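Local coordinates for pesticidal crystal protein Cry2Aa (Bacillus thuringiensis serovar kurstaki, PDB 1I5P) that binds midgut epithelial cells of mosquito and moth larvae and promotes their colloid-osmotic lysis, at residues L267-G272 and G493-P498; I484-E489 and T535-G540; S513-N518 and P616-N621; N544-V549 and M623-N628; Y566-V571 and I590-I595. One frame throughout, in Å; residues are numbered along the deposited sequence.

Interaction 1 (L267-G272 and G493-P498); sequences LMVSSG and GFTISP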
# COMPACT_ATOMS: atom_id res chain seq x y z
N LEU A 267 -10.90 -2.71 13.61
CA LEU A 267 -10.27 -1.54 13.02
C LEU A 267 -10.14 -1.75 11.52
O LEU A 267 -9.33 -2.56 11.06
CB LEU A 267 -8.88 -1.33 13.62
CG LEU A 267 -8.11 -0.16 13.01
CD1 LEU A 267 -8.90 1.12 13.25
CD2 LEU A 267 -6.73 -0.06 13.63
N MET A 268 -10.96 -1.03 10.77
CA MET A 268 -10.93 -1.14 9.32
C MET A 268 -9.78 -0.30 8.76
O MET A 268 -9.80 0.92 8.86
CB MET A 268 -12.26 -0.66 8.73
CG MET A 268 -12.30 -0.70 7.21
SD MET A 268 -13.73 0.17 6.51
CE MET A 268 -13.13 1.86 6.49
N VAL A 269 -8.78 -0.95 8.20
CA VAL A 269 -7.65 -0.24 7.62
C VAL A 269 -8.18 0.23 6.26
O VAL A 269 -8.28 -0.56 5.33
CB VAL A 269 -6.46 -1.20 7.43
CG1 VAL A 269 -5.30 -0.48 6.77
CG2 VAL A 269 -6.05 -1.76 8.78
N SER A 270 -8.53 1.51 6.17
CA SER A 270 -9.11 2.07 4.96
C SER A 270 -8.20 2.12 3.74
O SER A 270 -8.67 2.23 2.61
CB SER A 270 -9.67 3.47 5.23
OG SER A 270 -8.63 4.43 5.26
N SER A 271 -6.89 2.07 3.97
CA SER A 271 -5.94 2.10 2.86
C SER A 271 -4.57 1.65 3.33
O SER A 271 -4.28 1.64 4.52
CB SER A 271 -5.86 3.51 2.28
OG SER A 271 -5.40 4.43 3.25
N GLY A 272 -3.72 1.29 2.37
CA GLY A 272 -2.38 0.86 2.70
C GLY A 272 -1.36 1.57 1.83
O GLY A 272 -1.65 2.62 1.27
N GLY A 493 -14.17 0.39 13.87
CA GLY A 493 -13.16 1.43 13.85
C GLY A 493 -12.64 1.61 12.43
O GLY A 493 -12.95 0.80 11.55
N PHE A 494 -11.87 2.66 12.18
CA PHE A 494 -11.35 2.90 10.84
C PHE A 494 -10.15 3.83 10.86
O PHE A 494 -9.97 4.62 11.79
CB PHE A 494 -12.44 3.47 9.93
CG PHE A 494 -12.96 4.82 10.36
CD1 PHE A 494 -12.57 5.97 9.70
CD2 PHE A 494 -13.84 4.93 11.43
CE1 PHE A 494 -13.05 7.23 10.09
CE2 PHE A 494 -14.33 6.18 11.83
CZ PHE A 494 -13.93 7.33 11.16
N THR A 495 -9.32 3.75 9.82
CA THR A 495 -8.14 4.59 9.72
C THR A 495 -8.28 5.63 8.62
O THR A 495 -9.14 5.52 7.74
CB THR A 495 -6.87 3.76 9.40
OG1 THR A 495 -7.01 3.16 8.11
CG2 THR A 495 -6.67 2.67 10.43
N ILE A 496 -7.41 6.63 8.68
CA ILE A 496 -7.36 7.69 7.69
C ILE A 496 -5.89 8.00 7.45
O ILE A 496 -5.18 8.35 8.39
CB ILE A 496 -8.02 9.01 8.17
CG1 ILE A 496 -9.52 8.83 8.36
CG2 ILE A 496 -7.74 10.12 7.16
CD1 ILE A 496 -10.23 10.11 8.82
N SER A 497 -5.44 7.84 6.22
CA SER A 497 -4.05 8.14 5.91
C SER A 497 -3.83 9.63 6.06
O SER A 497 -4.62 10.44 5.56
CB SER A 497 -3.70 7.72 4.48
OG SER A 497 -2.46 8.30 4.10
N PRO A 498 -2.76 10.02 6.77
CA PRO A 498 -2.44 11.43 6.97
C PRO A 498 -2.25 12.13 5.64
O PRO A 498 -2.31 13.35 5.56
CB PRO A 498 -1.16 11.37 7.79
CG PRO A 498 -1.38 10.14 8.63
CD PRO A 498 -1.88 9.16 7.59
O HOH W 1 -7.12 6.79 3.89
O HOH W 2 -4.65 2.58 7.14
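M268 and T495 tie two short parallel strands together. M268 N donates to G493 O (2.8 Å), and T495 N reaches back to M268 O (3.0 Å). That same M268 O also lies 3.2 Å from F494 CA in a CA-H...O contact, so the backbones run close here. G493 suits this tight end because it has no side chain, which leaves room for L267; with CG of L267 anti to the backbone N (chi1 178°), CD1 comes within 3.5 Å of F494 N. On the other face of the sheet the flexible thioether of M268 bends at chi3 (83°), and CE rests on F494 CB at 3.9 Å.

Beyond V269 the chains part, and CA of S271 stands 7.0 Å from CA of S497. Hydroxyls and water take over from strand pairing. T495 OG1 accepts the backbone N of S270 at 3.0 Å, while S270 OG donates to T495 O (2.8 Å) from above the carbonyl plane. One water joins S270 OG, S271 OG and S497 N; a second links S271 O with T495 OG1. S497 OG turns instead to I499 N.

Small hydroxyl residues thus satisfy backbone groups that the diverging strands can no longer pair, and the bonds, together with the waters, fasten strand 267-268, at the beginning of the middle-domain part of the chain, to the C-terminal lectin-like sandwich.

Interaction 2 (I484-E489 and T535-G540); sequences IHLAPE and TLRGNG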
# COMPACT_ATOMS: atom_id res chain seq x y z
N ILE A 484 -13.37 13.01 1.08
CA ILE A 484 -14.12 13.05 2.32
C ILE A 484 -14.17 11.56 2.66
O ILE A 484 -14.69 10.75 1.88
CB ILE A 484 -15.54 13.62 2.15
CG1 ILE A 484 -15.46 15.13 1.86
CG2 ILE A 484 -16.36 13.35 3.42
CD1 ILE A 484 -16.82 15.82 1.70
N HIS A 485 -13.61 11.20 3.80
CA HIS A 485 -13.56 9.81 4.23
C HIS A 485 -14.88 9.29 4.77
O HIS A 485 -15.52 9.93 5.60
CB HIS A 485 -12.47 9.65 5.28
CG HIS A 485 -11.12 10.05 4.78
ND1 HIS A 485 -10.31 9.18 4.08
CD2 HIS A 485 -10.49 11.24 4.77
CE1 HIS A 485 -9.23 9.83 3.66
NE2 HIS A 485 -9.32 11.08 4.07
N LEU A 486 -15.28 8.11 4.30
CA LEU A 486 -16.54 7.52 4.75
C LEU A 486 -16.33 6.53 5.89
O LEU A 486 -15.64 5.52 5.74
CB LEU A 486 -17.23 6.81 3.58
CG LEU A 486 -18.59 6.16 3.86
CD1 LEU A 486 -19.56 7.22 4.38
CD2 LEU A 486 -19.15 5.52 2.58
N ALA A 487 -16.93 6.83 7.04
CA ALA A 487 -16.83 5.97 8.20
C ALA A 487 -17.67 4.72 7.94
O ALA A 487 -18.60 4.76 7.13
CB ALA A 487 -17.34 6.69 9.44
N PRO A 488 -17.34 3.60 8.60
CA PRO A 488 -18.06 2.34 8.45
C PRO A 488 -19.55 2.50 8.74
O PRO A 488 -19.94 3.38 9.50
CB PRO A 488 -17.36 1.43 9.45
CG PRO A 488 -15.95 1.92 9.38
CD PRO A 488 -16.17 3.42 9.47
N GLU A 489 -20.36 1.65 8.12
CA GLU A 489 -21.81 1.71 8.31
C GLU A 489 -22.19 1.32 9.74
O GLU A 489 -23.13 1.87 10.31
CB GLU A 489 -22.50 0.78 7.31
CG GLU A 489 -21.68 0.52 6.06
CD GLU A 489 -22.35 1.02 4.80
OE1 GLU A 489 -22.66 2.24 4.71
OE2 GLU A 489 -22.57 0.20 3.88
N THR A 535 -11.41 15.50 6.71
CA THR A 535 -12.86 15.51 6.75
C THR A 535 -13.41 14.11 6.54
O THR A 535 -13.00 13.39 5.62
CB THR A 535 -13.44 16.45 5.67
OG1 THR A 535 -12.84 17.74 5.81
CG2 THR A 535 -14.96 16.58 5.84
N LEU A 536 -14.36 13.73 7.39
CA LEU A 536 -14.95 12.41 7.31
C LEU A 536 -16.47 12.45 7.44
O LEU A 536 -17.03 13.38 8.04
CB LEU A 536 -14.36 11.52 8.41
CG LEU A 536 -14.72 11.89 9.85
CD1 LEU A 536 -15.91 11.05 10.28
CD2 LEU A 536 -13.55 11.65 10.79
N ARG A 537 -17.13 11.45 6.87
CA ARG A 537 -18.58 11.33 6.91
C ARG A 537 -18.90 10.42 8.10
O ARG A 537 -18.67 9.21 8.03
CB ARG A 537 -19.09 10.71 5.61
CG ARG A 537 -20.60 10.69 5.47
CD ARG A 537 -21.14 12.09 5.30
NE ARG A 537 -22.58 12.11 5.11
CZ ARG A 537 -23.28 13.21 4.85
NH1 ARG A 537 -22.66 14.38 4.74
NH2 ARG A 537 -24.59 13.14 4.70
N GLY A 538 -19.42 11.01 9.17
CA GLY A 538 -19.74 10.23 10.36
C GLY A 538 -20.85 9.20 10.25
O GLY A 538 -21.66 9.23 9.33
N ASN A 539 -20.89 8.29 11.22
CA ASN A 539 -21.89 7.25 11.25
C ASN A 539 -22.66 7.30 12.57
O ASN A 539 -23.42 6.38 12.89
CB ASN A 539 -21.22 5.88 11.09
CG ASN A 539 -20.13 5.66 12.11
OD1 ASN A 539 -19.95 6.46 13.03
ND2 ASN A 539 -19.40 4.55 11.97
N GLY A 540 -22.44 8.36 13.34
CA GLY A 540 -23.13 8.51 14.60
C GLY A 540 -22.51 7.78 15.78
O GLY A 540 -23.07 7.79 16.87
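H485 and T535 meet twice. Their backbones bond through H485 N and T535 O (2.9 Å), and the imidazole brings its edge to the same oxygen, with CD2 3.4 Å from T535 O. A chi1 of -59° sets CG beside the backbone N and sends the ring out on the face shared with L536; there ND1 bonds K471 NZ and NE2 bonds H500 O, so both ring nitrogens have partners and the ring's rotation is fixed. Two more parallel-strand bonds follow, R537 N to H485 O and A487 N to R537 O.

On the other face L486 and R537 cross at a slant. L486 CD1 packs on R537 CB at 3.7 Å and on CG, and the arginine then bends at chi2 (68°) and runs out extended, its guanidinium bonding N602. The small methyl of A487 fits where the strands end, with CB 3.2 Å from R537 O. Past that point N539 replaces the strand pairing: chi1 of 55° puts CG between the backbone N and the carbonyl carbon, turning ND2 to P488 O (2.8 Å). Asparagine suits the place because its short amide reaches this carbonyl; Y543 OH bonds ND2 and N541 N bonds OD1, fixing the amide's rotation.

Around the pair, strand 474-477 flanks 483-486 and strand 602-610 flanks 530-537, while A487 and P488 pack against F494 of strand 493-496.

Interaction 3 (S513-N518 and P616-N621); sequences SEKFGN and PFDLMN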
# COMPACT_ATOMS: atom_id res chain seq x y z
N SER A 513 6.85 11.08 3.70
CA SER A 513 8.00 10.26 4.05
C SER A 513 7.69 8.76 3.99
O SER A 513 6.82 8.26 4.71
CB SER A 513 8.49 10.64 5.45
OG SER A 513 9.60 9.85 5.84
N GLU A 514 8.41 8.06 3.13
CA GLU A 514 8.25 6.62 2.93
C GLU A 514 8.23 5.80 4.22
O GLU A 514 9.01 6.05 5.15
CB GLU A 514 9.38 6.14 2.01
CG GLU A 514 9.60 4.64 1.99
CD GLU A 514 10.55 4.20 0.89
OE1 GLU A 514 11.74 4.61 0.92
OE2 GLU A 514 10.12 3.44 -0.00
N LYS A 515 7.32 4.83 4.28
CA LYS A 515 7.20 3.92 5.43
C LYS A 515 6.99 2.50 4.93
O LYS A 515 6.44 2.29 3.86
CB LYS A 515 6.02 4.34 6.33
CG LYS A 515 6.24 5.66 7.04
CD LYS A 515 7.45 5.58 7.96
CE LYS A 515 7.84 6.95 8.49
NZ LYS A 515 8.24 7.87 7.38
N PHE A 516 7.44 1.51 5.70
CA PHE A 516 7.30 0.12 5.29
C PHE A 516 6.26 -0.67 6.07
O PHE A 516 5.72 -1.65 5.56
CB PHE A 516 8.66 -0.58 5.38
CG PHE A 516 9.76 0.14 4.65
CD1 PHE A 516 10.68 0.92 5.34
CD2 PHE A 516 9.85 0.08 3.26
CE1 PHE A 516 11.67 1.63 4.67
CE2 PHE A 516 10.84 0.79 2.57
CZ PHE A 516 11.75 1.57 3.28
N GLY A 517 5.98 -0.24 7.30
CA GLY A 517 4.98 -0.94 8.10
C GLY A 517 3.97 0.02 8.70
O GLY A 517 3.56 -0.15 9.84
N ASN A 518 3.56 1.01 7.92
CA ASN A 518 2.62 2.03 8.38
C ASN A 518 1.36 2.16 7.52
O ASN A 518 0.66 3.18 7.60
CB ASN A 518 3.36 3.38 8.43
CG ASN A 518 2.52 4.49 9.04
OD1 ASN A 518 2.08 4.39 10.18
ND2 ASN A 518 2.30 5.55 8.27
N PRO A 616 11.66 17.44 13.28
CA PRO A 616 10.48 17.11 12.47
C PRO A 616 9.50 16.22 13.22
O PRO A 616 9.87 15.55 14.18
CB PRO A 616 11.08 16.40 11.26
CG PRO A 616 12.45 17.02 11.16
CD PRO A 616 12.88 16.97 12.60
N PHE A 617 8.25 16.24 12.77
CA PHE A 617 7.20 15.43 13.37
C PHE A 617 6.58 14.58 12.27
O PHE A 617 6.28 15.07 11.18
CB PHE A 617 6.13 16.33 13.99
CG PHE A 617 4.97 15.59 14.60
CD1 PHE A 617 4.90 15.38 15.98
CD2 PHE A 617 3.92 15.12 13.80
CE1 PHE A 617 3.81 14.74 16.55
CE2 PHE A 617 2.82 14.47 14.37
CZ PHE A 617 2.77 14.28 15.75
N ASP A 618 6.40 13.29 12.55
CA ASP A 618 5.80 12.38 11.58
C ASP A 618 4.38 12.00 11.98
O ASP A 618 4.19 11.34 13.00
CB ASP A 618 6.63 11.10 11.44
CG ASP A 618 7.78 11.24 10.45
OD1 ASP A 618 7.54 11.13 9.23
OD2 ASP A 618 8.92 11.45 10.90
N LEU A 619 3.40 12.42 11.19
CA LEU A 619 2.01 12.05 11.45
C LEU A 619 1.90 10.79 10.60
O LEU A 619 1.85 10.86 9.37
CB LEU A 619 1.06 13.12 10.90
CG LEU A 619 -0.22 13.44 11.68
CD1 LEU A 619 -1.29 13.84 10.68
CD2 LEU A 619 -0.69 12.25 12.51
N MET A 620 1.86 9.63 11.26
CA MET A 620 1.83 8.35 10.55
C MET A 620 0.47 7.70 10.27
O MET A 620 0.27 7.15 9.19
CB MET A 620 2.74 7.37 11.28
CG MET A 620 4.17 7.90 11.36
SD MET A 620 5.22 6.95 12.45
CE MET A 620 5.49 5.50 11.42
N ASN A 621 -0.44 7.74 11.24
CA ASN A 621 -1.77 7.17 11.02
C ASN A 621 -2.80 7.81 11.93
O ASN A 621 -2.49 8.29 13.02
CB ASN A 621 -1.78 5.65 11.25
CG ASN A 621 -2.80 4.93 10.36
OD1 ASN A 621 -3.74 5.55 9.84
ND2 ASN A 621 -2.63 3.62 10.19
O HOH W 3 -0.75 5.37 7.24
O HOH W 4 -0.10 2.58 10.76
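This is a loop-to-strand contact, in which N518 and K515, from the loop joining strands 510-513 and 522-525, meet M620 and D618 of strand 617-626 in the C-terminal sandwich. The direct hydrogen bond across it is N518 ND2 to M620 O, 2.7 Å, the donor standing above the carbonyl plane while the oxygen stays near the plane of the amide; ND2 also bonds G520 O. CG of N518 lies anti to its own backbone N (chi1 -174°), which carries the amide across to the strand, and its OD1 sits 3.2 Å from M620 CB. One water lies within bonding distance of N518 O and M620 O; another accepts from N621 ND2 and probably donates to N518 OD1. M620 and N621 form a classic beta bulge opposite R548.

Farther along, the long, bent chain of K515 lays CD 4.0 Å from M620 CE. Its ammonium reaches a long salt bridge, K515 NZ to D618 OD1 at 3.8 Å, and also bonds E514 O; both charged ends share S522 OG as a partner.

An amide that can both give and accept serves a place rich in carbonyls and water, whereas the ammonium is surrounded by carbonyl, hydroxyl and a distant carboxylate, which probably makes burying it tolerable.

Interaction 4 (N544-V549 and M623-N628); sequences NLYLRV and MFVPTN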
# COMPACT_ATOMS: atom_id res chain seq x y z
N ASN A 544 -12.49 6.31 20.22
CA ASN A 544 -11.31 6.87 20.88
C ASN A 544 -10.39 7.16 19.71
O ASN A 544 -10.14 6.29 18.87
CB ASN A 544 -10.64 5.86 21.80
CG ASN A 544 -11.27 5.80 23.17
OD1 ASN A 544 -11.62 6.83 23.74
ND2 ASN A 544 -11.40 4.60 23.71
N LEU A 545 -9.93 8.40 19.62
CA LEU A 545 -9.04 8.78 18.55
C LEU A 545 -7.60 8.52 18.95
O LEU A 545 -7.14 9.00 20.00
CB LEU A 545 -9.21 10.26 18.20
CG LEU A 545 -8.23 10.84 17.17
CD1 LEU A 545 -8.46 10.19 15.81
CD2 LEU A 545 -8.44 12.35 17.08
N TYR A 546 -6.90 7.75 18.13
CA TYR A 546 -5.50 7.44 18.36
C TYR A 546 -4.70 8.00 17.19
O TYR A 546 -5.07 7.82 16.03
CB TYR A 546 -5.27 5.92 18.42
CG TYR A 546 -5.77 5.23 19.67
CD1 TYR A 546 -7.10 4.85 19.79
CD2 TYR A 546 -4.91 4.96 20.74
CE1 TYR A 546 -7.57 4.21 20.93
CE2 TYR A 546 -5.37 4.32 21.89
CZ TYR A 546 -6.70 3.95 21.98
OH TYR A 546 -7.16 3.32 23.12
N LEU A 547 -3.61 8.68 17.50
CA LEU A 547 -2.76 9.20 16.44
C LEU A 547 -1.45 8.46 16.52
O LEU A 547 -0.78 8.47 17.55
CB LEU A 547 -2.51 10.71 16.61
CG LEU A 547 -3.73 11.63 16.44
CD1 LEU A 547 -3.27 13.08 16.45
CD2 LEU A 547 -4.46 11.32 15.14
N ARG A 548 -1.10 7.78 15.43
CA ARG A 548 0.16 7.06 15.36
C ARG A 548 1.15 8.10 14.87
O ARG A 548 1.00 8.64 13.77
CB ARG A 548 0.09 5.88 14.38
CG ARG A 548 1.43 5.19 14.17
CD ARG A 548 1.28 3.77 13.62
NE ARG A 548 0.72 2.86 14.61
CZ ARG A 548 0.61 1.54 14.44
NH1 ARG A 548 1.04 0.97 13.32
NH2 ARG A 548 0.09 0.79 15.39
N VAL A 549 2.15 8.40 15.70
CA VAL A 549 3.12 9.41 15.34
C VAL A 549 4.53 9.05 15.77
O VAL A 549 4.74 8.16 16.60
CB VAL A 549 2.78 10.78 15.98
CG1 VAL A 549 1.28 11.05 15.87
CG2 VAL A 549 3.21 10.78 17.45
N MET A 623 -6.36 6.77 13.58
CA MET A 623 -7.26 5.65 13.77
C MET A 623 -8.33 5.85 14.83
O MET A 623 -8.05 6.27 15.95
CB MET A 623 -6.47 4.38 14.09
CG MET A 623 -5.39 4.58 15.10
SD MET A 623 -3.78 4.64 14.32
CE MET A 623 -2.78 4.07 15.70
N PHE A 624 -9.57 5.56 14.43
CA PHE A 624 -10.72 5.67 15.31
C PHE A 624 -11.03 4.25 15.76
O PHE A 624 -11.29 3.36 14.94
CB PHE A 624 -11.91 6.27 14.57
CG PHE A 624 -11.67 7.66 14.06
CD1 PHE A 624 -10.93 7.87 12.91
CD2 PHE A 624 -12.15 8.77 14.76
CE1 PHE A 624 -10.67 9.16 12.45
CE2 PHE A 624 -11.89 10.07 14.31
CZ PHE A 624 -11.15 10.26 13.15
N VAL A 625 -11.00 4.04 17.07
CA VAL A 625 -11.24 2.73 17.64
C VAL A 625 -12.45 2.76 18.57
O VAL A 625 -12.63 3.72 19.32
CB VAL A 625 -9.98 2.27 18.41
CG1 VAL A 625 -10.17 0.86 18.94
CG2 VAL A 625 -8.76 2.35 17.49
N PRO A 626 -13.29 1.72 18.53
CA PRO A 626 -14.46 1.69 19.41
C PRO A 626 -13.98 1.92 20.84
O PRO A 626 -13.00 1.32 21.29
CB PRO A 626 -15.01 0.30 19.17
CG PRO A 626 -14.76 0.13 17.70
CD PRO A 626 -13.32 0.57 17.61
N THR A 627 -14.67 2.82 21.53
CA THR A 627 -14.31 3.20 22.90
C THR A 627 -14.15 2.06 23.90
O THR A 627 -13.40 2.18 24.86
CB THR A 627 -15.33 4.21 23.46
OG1 THR A 627 -16.59 3.55 23.68
CG2 THR A 627 -15.54 5.35 22.47
N ASN A 628 -14.86 0.96 23.70
CA ASN A 628 -14.77 -0.16 24.63
C ASN A 628 -13.81 -1.25 24.19
O ASN A 628 -13.84 -2.36 24.70
CB ASN A 628 -16.17 -0.75 24.86
CG ASN A 628 -16.89 -1.07 23.56
OD1 ASN A 628 -16.48 -0.62 22.49
ND2 ASN A 628 -17.99 -1.82 23.66
O HOH W 5 -10.00 2.20 22.53
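N544-Y546 and V625-M623 pair as antiparallel neighbours, the short strand axes 4.9 Å apart at 143°, with hydrogen-bonded pairs N544-V625 and Y546-M623 on either side of the non-hydrogen-bonded pair L545-F624. Each hydrogen-bonded pair exchanges two bonds; N544 N to V625 O, at 2.7 Å, is the shortest of the four.

L545 and F624 lie side by side on one face, pointing the same way. L545 CD1 sits over one face of the phenyl ring, 3.9 Å from its centroid and 18° off the ring normal, a CH-pi contact displaced toward the rim. On the other face M623 is folded by an unusual chi2 (-104°), so that CG lies 3.6 Å from Y546 CB and the thioether carries CE to R548 CB, also at 3.6 Å. A slim, unbranched methionine can turn in this way so that it touches both the tyrosine and the arginine stem. V625 CG2 approaches Y546 CD1 at 3.8 Å. R548 then leaves the contact for a salt bridge with D589, a bond to S260 O and a cation-pi contact with F587. Near T627, N544 ND2 donates to a water at 3.0 Å, which also meets Y546 OH and, weakly, P626 O; ND2 itself runs 3.3 Å from T627 CA.

On the L545-F624 face the contact is hydrocarbon against ring, and F624 also stacks on F494 with its other ring face, while the second face mixes hydrocarbon stems with polar ends that are met by water, the carboxylate of D589 or the carbonyl of S260.

Interaction 5 (Y566-V571 and I590-I595); sequences YTVSNV and INIGNI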
# COMPACT_ATOMS: atom_id res chain seq x y z
N TYR A 566 -8.27 18.97 22.13
CA TYR A 566 -7.46 18.08 22.94
C TYR A 566 -5.99 18.44 22.76
O TYR A 566 -5.51 18.58 21.63
CB TYR A 566 -7.67 16.62 22.55
CG TYR A 566 -9.11 16.15 22.62
CD1 TYR A 566 -9.99 16.39 21.57
CD2 TYR A 566 -9.58 15.46 23.73
CE1 TYR A 566 -11.31 15.95 21.63
CE2 TYR A 566 -10.90 15.02 23.80
CZ TYR A 566 -11.75 15.26 22.75
OH TYR A 566 -13.05 14.82 22.82
N THR A 567 -5.28 18.59 23.87
CA THR A 567 -3.87 18.94 23.81
C THR A 567 -3.00 17.87 24.46
O THR A 567 -3.20 17.52 25.63
CB THR A 567 -3.61 20.28 24.52
OG1 THR A 567 -4.45 21.29 23.94
CG2 THR A 567 -2.15 20.70 24.36
N VAL A 568 -2.05 17.34 23.70
CA VAL A 568 -1.14 16.33 24.22
C VAL A 568 0.26 16.91 24.15
O VAL A 568 0.82 17.08 23.07
CB VAL A 568 -1.19 15.03 23.39
CG1 VAL A 568 -0.28 13.99 24.01
CG2 VAL A 568 -2.63 14.52 23.33
N SER A 569 0.81 17.22 25.32
CA SER A 569 2.14 17.81 25.41
C SER A 569 3.24 16.79 25.66
O SER A 569 2.99 15.67 26.09
CB SER A 569 2.17 18.85 26.52
OG SER A 569 1.16 19.83 26.34
N ASN A 570 4.47 17.21 25.39
CA ASN A 570 5.64 16.37 25.59
C ASN A 570 5.55 15.07 24.81
O ASN A 570 5.91 14.00 25.31
CB ASN A 570 5.80 16.07 27.09
CG ASN A 570 5.92 17.34 27.91
OD1 ASN A 570 6.72 18.22 27.61
ND2 ASN A 570 5.11 17.43 28.97
N VAL A 571 5.06 15.15 23.58
CA VAL A 571 4.97 13.97 22.75
C VAL A 571 6.39 13.70 22.27
O VAL A 571 6.98 14.52 21.58
CB VAL A 571 4.05 14.20 21.53
CG1 VAL A 571 4.09 12.99 20.60
CG2 VAL A 571 2.62 14.44 22.01
N ILE A 590 -0.77 7.61 20.22
CA ILE A 590 -1.20 8.58 21.22
C ILE A 590 -2.71 8.59 21.35
O ILE A 590 -3.43 8.84 20.37
CB ILE A 590 -0.76 10.01 20.86
CG1 ILE A 590 0.69 10.02 20.36
CG2 ILE A 590 -0.93 10.90 22.08
CD1 ILE A 590 1.72 9.54 21.37
N ASN A 591 -3.20 8.32 22.55
CA ASN A 591 -4.64 8.33 22.81
C ASN A 591 -5.04 9.79 22.99
O ASN A 591 -4.74 10.41 24.01
CB ASN A 591 -4.95 7.51 24.07
CG ASN A 591 -6.45 7.31 24.30
OD1 ASN A 591 -6.86 6.46 25.08
ND2 ASN A 591 -7.26 8.11 23.62
N ILE A 592 -5.71 10.34 21.99
CA ILE A 592 -6.15 11.73 22.03
C ILE A 592 -7.40 11.90 22.88
O ILE A 592 -7.52 12.85 23.65
CB ILE A 592 -6.44 12.27 20.62
CG1 ILE A 592 -5.21 12.09 19.72
CG2 ILE A 592 -6.83 13.73 20.69
CD1 ILE A 592 -3.95 12.73 20.27
N GLY A 593 -8.34 10.98 22.73
CA GLY A 593 -9.57 11.07 23.50
C GLY A 593 -10.78 10.59 22.73
O GLY A 593 -10.69 10.19 21.57
N ASN A 594 -11.93 10.65 23.39
CA ASN A 594 -13.19 10.23 22.81
C ASN A 594 -13.77 11.28 21.87
O ASN A 594 -13.80 12.47 22.20
CB ASN A 594 -14.18 9.90 23.92
CG ASN A 594 -15.55 9.54 23.38
OD1 ASN A 594 -16.38 10.41 23.12
ND2 ASN A 594 -15.79 8.25 23.20
N ILE A 595 -14.21 10.85 20.70
CA ILE A 595 -14.79 11.75 19.73
C ILE A 595 -16.06 11.16 19.15
O ILE A 595 -16.27 9.94 19.20
CB ILE A 595 -13.79 12.08 18.58
CG1 ILE A 595 -13.59 10.86 17.67
CG2 ILE A 595 -12.46 12.53 19.16
CD1 ILE A 595 -14.56 10.79 16.51
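Y566 and V568 face I590 and I592 between the two sheets of the C-terminal jelly-roll sandwich, in a partly buried part of it, where strands of different sheets run nearly antiparallel, with their short axes 7.5 Å apart. The contact is side chain against side chain. V568 spreads its two methyls: CG1 meets I590 CG2 at 3.7 Å and CG2 meets I592 CD1 at 3.8 Å, so one beta-branched residue covers two isoleucines. Y566 CB lies 3.5 Å from I592 CG2, and chi1 of -57° turns its ring along strand 590-595.

In the middle of that strand, I592 and G593 make a classic beta bulge opposite L545; the two residues there face a single one on the neighbouring strand. G593 adopts phi 145° and psi 180°, angles natural to a residue with no side chain, and the same lack lets the ring pass with CE2 4.2 Å from G593 CA. Beyond it Y566 OH lies close to N594 O, an approach too short to interpret, and its clear hydrogen bond is to NH1 of R564, two residues earlier in the same strand. After the corner at N570, V571 turns in toward I590, its CG1 4.3 Å from I590 CD1, and there it also touches V549 and I557.

All five contacts gather in the C-terminal beta sandwich, though interaction 1 also draws in a short strand, 267-268, from the beginning of the middle-domain part of the chain. Interactions 1, 3 and 4 share one sheet: strand 617-626 lies between 493-496 and 541-550, and carries interactions 3 and 4, whose centres are 17 Å apart. Interaction 2 belongs to the other sheet, yet touches interaction 1 at F494 and P488 and interaction 4 where L536 meets F624. Interaction 5, nested along the chain inside interaction 4 and 10 Å from it by centres, joins the two sheets. Interactions 1 and 2 alternate along the chain, as do 3 and 4, so the order of segments is interwoven within the sandwich.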